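Local structure of T cell receptor mu chain (7L15) at residues 151-163 and 200-212. The protein forms one chain of the marsupial gamma mu T cell receptor, pairing with the gamma chain in a complex that probably recognises antigen. Sequence-based numbering, arbitrary orientation.
Sequences CLIRNFYPKELHV and AITCSVKHLGKEI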
loop_
_atom_site.group_PDB
_atom_site.type_symbol
_atom_site.label_atom_id
_atom_site.label_comp_id
_atom_site.label_asym_id
_atom_site.label_seq_id
_atom_site.Cartn_x
_atom_site.Cartn_y
_atom_site.Cartn_z
ATOM N N CYS A 151 8.548 1.289 23.219
ATOM C CA CYS A 151 7.466 1.500 24.160
ATOM C C CYS A 151 6.171 1.115 23.450
ATOM O O CYS A 151 5.802 1.737 22.457
ATOM C CB CYS A 151 7.460 2.951 24.647
ATOM S SG CYS A 151 6.121 3.291 25.719
ATOM N N LEU A 152 5.501 0.076 23.940
ATOM C CA LEU A 152 4.309 -0.467 23.303
ATOM C C LEU A 152 3.076 0.085 24.004
ATOM O O LEU A 152 2.932 -0.063 25.221
ATOM C CB LEU A 152 4.324 -1.994 23.357
ATOM C CG LEU A 152 3.010 -2.726 23.123
ATOM C CD1 LEU A 152 2.495 -2.425 21.753
ATOM C CD2 LEU A 152 3.260 -4.235 23.266
ATOM N N ILE A 153 2.179 0.691 23.236
ATOM C CA ILE A 153 1.029 1.411 23.768
ATOM C C ILE A 153 -0.226 0.820 23.127
ATOM O O ILE A 153 -0.459 1.021 21.926
ATOM C CB ILE A 153 1.151 2.911 23.488
ATOM C CG1 ILE A 153 2.483 3.411 24.042
ATOM C CG2 ILE A 153 -0.040 3.679 24.101
ATOM C CD1 ILE A 153 2.923 4.733 23.434
ATOM N N ARG A 154 -1.046 0.108 23.911
ATOM C CA ARG A 154 -2.078 -0.761 23.338
ATOM C C ARG A 154 -3.492 -0.309 23.659
ATOM O O ARG A 154 -3.853 -0.120 24.824
ATOM C CB ARG A 154 -1.912 -2.207 23.799
ATOM C CG ARG A 154 -0.655 -2.831 23.282
ATOM C CD ARG A 154 -0.808 -4.273 22.826
ATOM N NE ARG A 154 -2.185 -4.723 22.711
ATOM C CZ ARG A 154 -2.641 -5.858 23.228
ATOM N NH1 ARG A 154 -3.907 -6.190 23.063
ATOM N NH2 ARG A 154 -1.824 -6.676 23.889
ATOM N N ASN A 155 -4.294 -0.174 22.608
ATOM C CA ASN A 155 -5.740 -0.087 22.708
ATOM C C ASN A 155 -6.142 1.167 23.475
ATOM O O ASN A 155 -6.423 1.147 24.682
ATOM C CB ASN A 155 -6.282 -1.385 23.307
ATOM C CG ASN A 155 -5.810 -2.613 22.515
ATOM O OD1 ASN A 155 -5.265 -3.566 23.079
ATOM N ND2 ASN A 155 -5.996 -2.572 21.202
ATOM N N PHE A 156 -6.126 2.281 22.759
ATOM C CA PHE A 156 -6.619 3.541 23.268
ATOM C C PHE A 156 -7.539 4.164 22.237
ATOM O O PHE A 156 -7.479 3.855 21.048
ATOM C CB PHE A 156 -5.480 4.498 23.620
ATOM C CG PHE A 156 -4.469 4.694 22.529
ATOM C CD1 PHE A 156 -3.438 3.781 22.352
ATOM C CD2 PHE A 156 -4.523 5.810 21.708
ATOM C CE1 PHE A 156 -2.492 3.971 21.360
ATOM C CE2 PHE A 156 -3.579 6.012 20.713
ATOM C CZ PHE A 156 -2.565 5.088 20.533
ATOM N N TYR A 157 -8.400 5.047 22.714
ATOM C CA TYR A 157 -9.279 5.773 21.855
ATOM C C TYR A 157 -9.632 7.011 22.667
ATOM O O TYR A 157 -9.869 6.882 23.878
ATOM C CB TYR A 157 -10.539 4.983 21.476
ATOM C CG TYR A 157 -11.316 5.767 20.446
ATOM C CD1 TYR A 157 -10.967 5.700 19.098
ATOM C CD2 TYR A 157 -12.336 6.640 20.824
ATOM C CE1 TYR A 157 -11.631 6.459 18.140
ATOM C CE2 TYR A 157 -13.019 7.415 19.856
ATOM C CZ TYR A 157 -12.654 7.308 18.519
ATOM O OH TYR A 157 -13.300 8.052 17.556
ATOM N N PRO A 158 -9.666 8.213 22.058
ATOM C CA PRO A 158 -9.321 8.541 20.670
ATOM C C PRO A 158 -7.794 8.513 20.426
ATOM O O PRO A 158 -7.015 8.244 21.353
ATOM C CB PRO A 158 -9.887 9.968 20.499
ATOM C CG PRO A 158 -9.743 10.569 21.882
ATOM C CD PRO A 158 -9.997 9.422 22.840
ATOM N N LYS A 159 -7.378 8.831 19.199
ATOM C CA LYS A 159 -6.002 8.591 18.766
ATOM C C LYS A 159 -5.008 9.605 19.314
ATOM O O LYS A 159 -3.811 9.309 19.337
ATOM C CB LYS A 159 -5.907 8.594 17.225
ATOM C CG LYS A 159 -5.973 9.984 16.610
ATOM C CD LYS A 159 -6.105 9.962 15.093
ATOM C CE LYS A 159 -7.556 10.072 14.671
ATOM N NZ LYS A 159 -7.734 10.880 13.428
ATOM N N GLU A 160 -5.452 10.794 19.718
ATOM C CA GLU A 160 -4.518 11.811 20.186
ATOM C C GLU A 160 -3.851 11.347 21.483
ATOM O O GLU A 160 -4.535 10.971 22.448
ATOM C CB GLU A 160 -5.228 13.152 20.392
ATOM C CG GLU A 160 -5.739 13.796 19.104
ATOM C CD GLU A 160 -7.011 13.141 18.576
ATOM O OE1 GLU A 160 -7.723 12.511 19.380
ATOM O OE2 GLU A 160 -7.287 13.254 17.360
ATOM N N LEU A 161 -2.514 11.339 21.493
ATOM C CA LEU A 161 -1.761 11.125 22.724
ATOM C C LEU A 161 -0.389 11.764 22.587
ATOM O O LEU A 161 0.053 12.131 21.498
ATOM C CB LEU A 161 -1.632 9.632 23.091
ATOM C CG LEU A 161 -1.186 8.545 22.097
ATOM C CD1 LEU A 161 -0.245 9.059 21.029
ATOM C CD2 LEU A 161 -0.532 7.375 22.805
ATOM N N HIS A 162 0.294 11.866 23.713
ATOM C CA HIS A 162 1.655 12.361 23.773
ATOM C C HIS A 162 2.487 11.307 24.479
ATOM O O HIS A 162 2.067 10.787 25.519
ATOM C CB HIS A 162 1.708 13.696 24.517
ATOM C CG HIS A 162 3.017 14.405 24.410
ATOM N ND1 HIS A 162 4.014 14.272 25.355
ATOM C CD2 HIS A 162 3.487 15.276 23.486
ATOM C CE1 HIS A 162 5.043 15.027 25.014
ATOM N NE2 HIS A 162 4.747 15.649 23.887
ATOM N N VAL A 163 3.645 10.978 23.893
ATOM C CA VAL A 163 4.548 9.945 24.384
ATOM C C VAL A 163 5.931 10.543 24.557
ATOM O O VAL A 163 6.352 11.430 23.804
ATOM C CB VAL A 163 4.642 8.725 23.448
ATOM C CG1 VAL A 163 5.331 7.545 24.156
ATOM C CG2 VAL A 163 3.274 8.331 22.958
ATOM N N ALA A 200 18.429 3.406 33.113
ATOM C CA ALA A 200 17.053 3.510 33.569
ATOM C C ALA A 200 16.222 4.184 32.485
ATOM O O ALA A 200 16.636 5.192 31.905
ATOM C CB ALA A 200 16.978 4.298 34.878
ATOM N N ILE A 201 15.064 3.615 32.185
ATOM C CA ILE A 201 14.227 4.125 31.111
ATOM C C ILE A 201 12.794 4.228 31.613
ATOM O O ILE A 201 12.322 3.376 32.376
ATOM C CB ILE A 201 14.334 3.240 29.843
ATOM C CG1 ILE A 201 13.451 3.790 28.726
ATOM C CG2 ILE A 201 14.032 1.776 30.146
ATOM C CD1 ILE A 201 13.830 5.200 28.340
ATOM N N THR A 202 12.118 5.298 31.218
ATOM C CA THR A 202 10.717 5.490 31.549
ATOM C C THR A 202 9.967 5.859 30.285
ATOM O O THR A 202 10.385 6.758 29.550
ATOM C CB THR A 202 10.526 6.588 32.610
ATOM O OG1 THR A 202 11.062 6.143 33.862
ATOM C CG2 THR A 202 9.044 6.914 32.780
ATOM N N CYS A 203 8.868 5.171 30.027
ATOM C CA CYS A 203 7.968 5.570 28.966
ATOM C C CYS A 203 6.737 6.192 29.595
ATOM O O CYS A 203 6.103 5.582 30.460
ATOM C CB CYS A 203 7.565 4.391 28.088
ATOM S SG CYS A 203 6.597 4.996 26.728
ATOM N N SER A 204 6.392 7.389 29.159
ATOM C CA SER A 204 5.334 8.148 29.794
ATOM C C SER A 204 4.336 8.597 28.739
ATOM O O SER A 204 4.721 9.231 27.749
ATOM C CB SER A 204 5.912 9.343 30.545
ATOM O OG SER A 204 4.879 10.264 30.833
ATOM N N VAL A 205 3.061 8.270 28.953
ATOM C CA VAL A 205 1.999 8.495 27.980
ATOM C C VAL A 205 0.933 9.385 28.599
ATOM O O VAL A 205 0.515 9.164 29.741
ATOM C CB VAL A 205 1.385 7.161 27.511
ATOM C CG1 VAL A 205 0.202 7.406 26.579
ATOM C CG2 VAL A 205 2.450 6.312 26.824
ATOM N N LYS A 206 0.492 10.381 27.843
ATOM C CA LYS A 206 -0.583 11.270 28.256
ATOM C C LYS A 206 -1.737 11.078 27.286
ATOM O O LYS A 206 -1.551 11.150 26.067
ATOM C CB LYS A 206 -0.118 12.728 28.287
ATOM C CG LYS A 206 0.549 13.123 29.600
ATOM C CD LYS A 206 1.469 14.318 29.422
ATOM C CE LYS A 206 1.788 14.994 30.752
ATOM N NZ LYS A 206 1.639 16.487 30.681
ATOM N N HIS A 207 -2.914 10.799 27.825
ATOM C CA HIS A 207 -4.060 10.476 26.993
ATOM C C HIS A 207 -5.290 10.921 27.762
ATOM O O HIS A 207 -5.491 10.486 28.901
ATOM C CB HIS A 207 -4.089 8.976 26.673
ATOM C CG HIS A 207 -5.238 8.565 25.805
ATOM N ND1 HIS A 207 -6.370 7.965 26.311
ATOM C CD2 HIS A 207 -5.432 8.676 24.468
ATOM C CE1 HIS A 207 -7.218 7.731 25.320
ATOM N NE2 HIS A 207 -6.670 8.150 24.191
ATOM N N LEU A 208 -6.059 11.839 27.166
ATOM C CA LEU A 208 -7.267 12.410 27.782
ATOM C C LEU A 208 -6.967 12.971 29.161
ATOM O O LEU A 208 -7.736 12.796 30.105
ATOM C CB LEU A 208 -8.395 11.375 27.863
ATOM C CG LEU A 208 -8.807 10.840 26.495
ATOM C CD1 LEU A 208 -9.846 9.775 26.665
ATOM C CD2 LEU A 208 -9.317 11.962 25.597
ATOM N N GLY A 209 -5.827 13.638 29.285
ATOM C CA GLY A 209 -5.457 14.227 30.555
ATOM C C GLY A 209 -5.059 13.256 31.645
ATOM O O GLY A 209 -4.823 13.700 32.773
ATOM N N LYS A 210 -4.997 11.953 31.361
ATOM C CA LYS A 210 -4.471 10.968 32.300
ATOM C C LYS A 210 -3.049 10.605 31.892
ATOM O O LYS A 210 -2.708 10.606 30.709
ATOM C CB LYS A 210 -5.338 9.705 32.332
ATOM N N GLU A 211 -2.217 10.299 32.881
ATOM C CA GLU A 211 -0.833 9.915 32.641
ATOM C C GLU A 211 -0.669 8.436 32.954
ATOM O O GLU A 211 -1.101 7.969 34.011
ATOM C CB GLU A 211 0.124 10.759 33.481
ATOM C CG GLU A 211 1.580 10.752 33.006
ATOM C CD GLU A 211 2.360 9.531 33.496
ATOM O OE1 GLU A 211 3.316 9.124 32.803
ATOM O OE2 GLU A 211 2.018 8.981 34.574
ATOM N N ILE A 212 -0.081 7.701 32.014
ATOM C CA ILE A 212 0.202 6.276 32.158
ATOM C C ILE A 212 1.673 6.086 31.841
ATOM O O ILE A 212 2.237 6.805 31.010
ATOM C CB ILE A 212 -0.664 5.386 31.239
ATOM C CG1 ILE A 212 -2.146 5.769 31.307
ATOM C CG2 ILE A 212 -0.481 3.916 31.595
ATOM C CD1 ILE A 212 -2.556 6.778 30.259
HETATM O O HOH W 1 -5.730 12.562 24.492
#
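His207 lays its imidazole against Phe156 and into the carbonyls of Tyr157 and Pro158, and the ring is worth following outward from CB. Its first torsion sets CG opposite the backbone N (chi1 -179°), which carries the ring across to Phe156-Glu160. CG only skirts Glu160 O; His207 CD2 comes to 3.2 Å from that same Glu160 O. Tyr157 O, lying near the ring plane at its edge, is 3.1 Å from His207 CE1. At the far end His207 NE2 donates to Pro158 O over 2.9 Å, with the acceptor almost exactly in the ring plane. Phe156 CB sits over one face, 4.1 Å from the His207 ring centroid, while the rings of Phe156 and His207 form an offset edge-to-face pair, Phe156 giving the edge, planes at 72°. Leu208 CG lies against the opposite face, toward the rim; together with Phe156 CB and the in-plane bond it limits the ring's rotation. The Leu208 methyls meet CD of Pro158, whose preceding peptide bond is cis.

This is the cis-proline loop by which an immunoglobulin constant domain crosses from one sheet of its sandwich to the other. The disulfide Cys151 SG to Cys203 SG, 2.0 Å, ties the two sheets together. Beside it Val163 CG1 rests on Cys203 SG, and Val205 CG2 takes Ile153 CD1 at 3.8 Å; Val205 CG1 meets Leu161 CD2. Past the loop, where strand 162-167 runs beside strand 201-207, His162 and Lys206 form an antiparallel hydrogen-bonded pair. A water joins Glu160 O to Leu208 N in the type I' turn His207-Lys210.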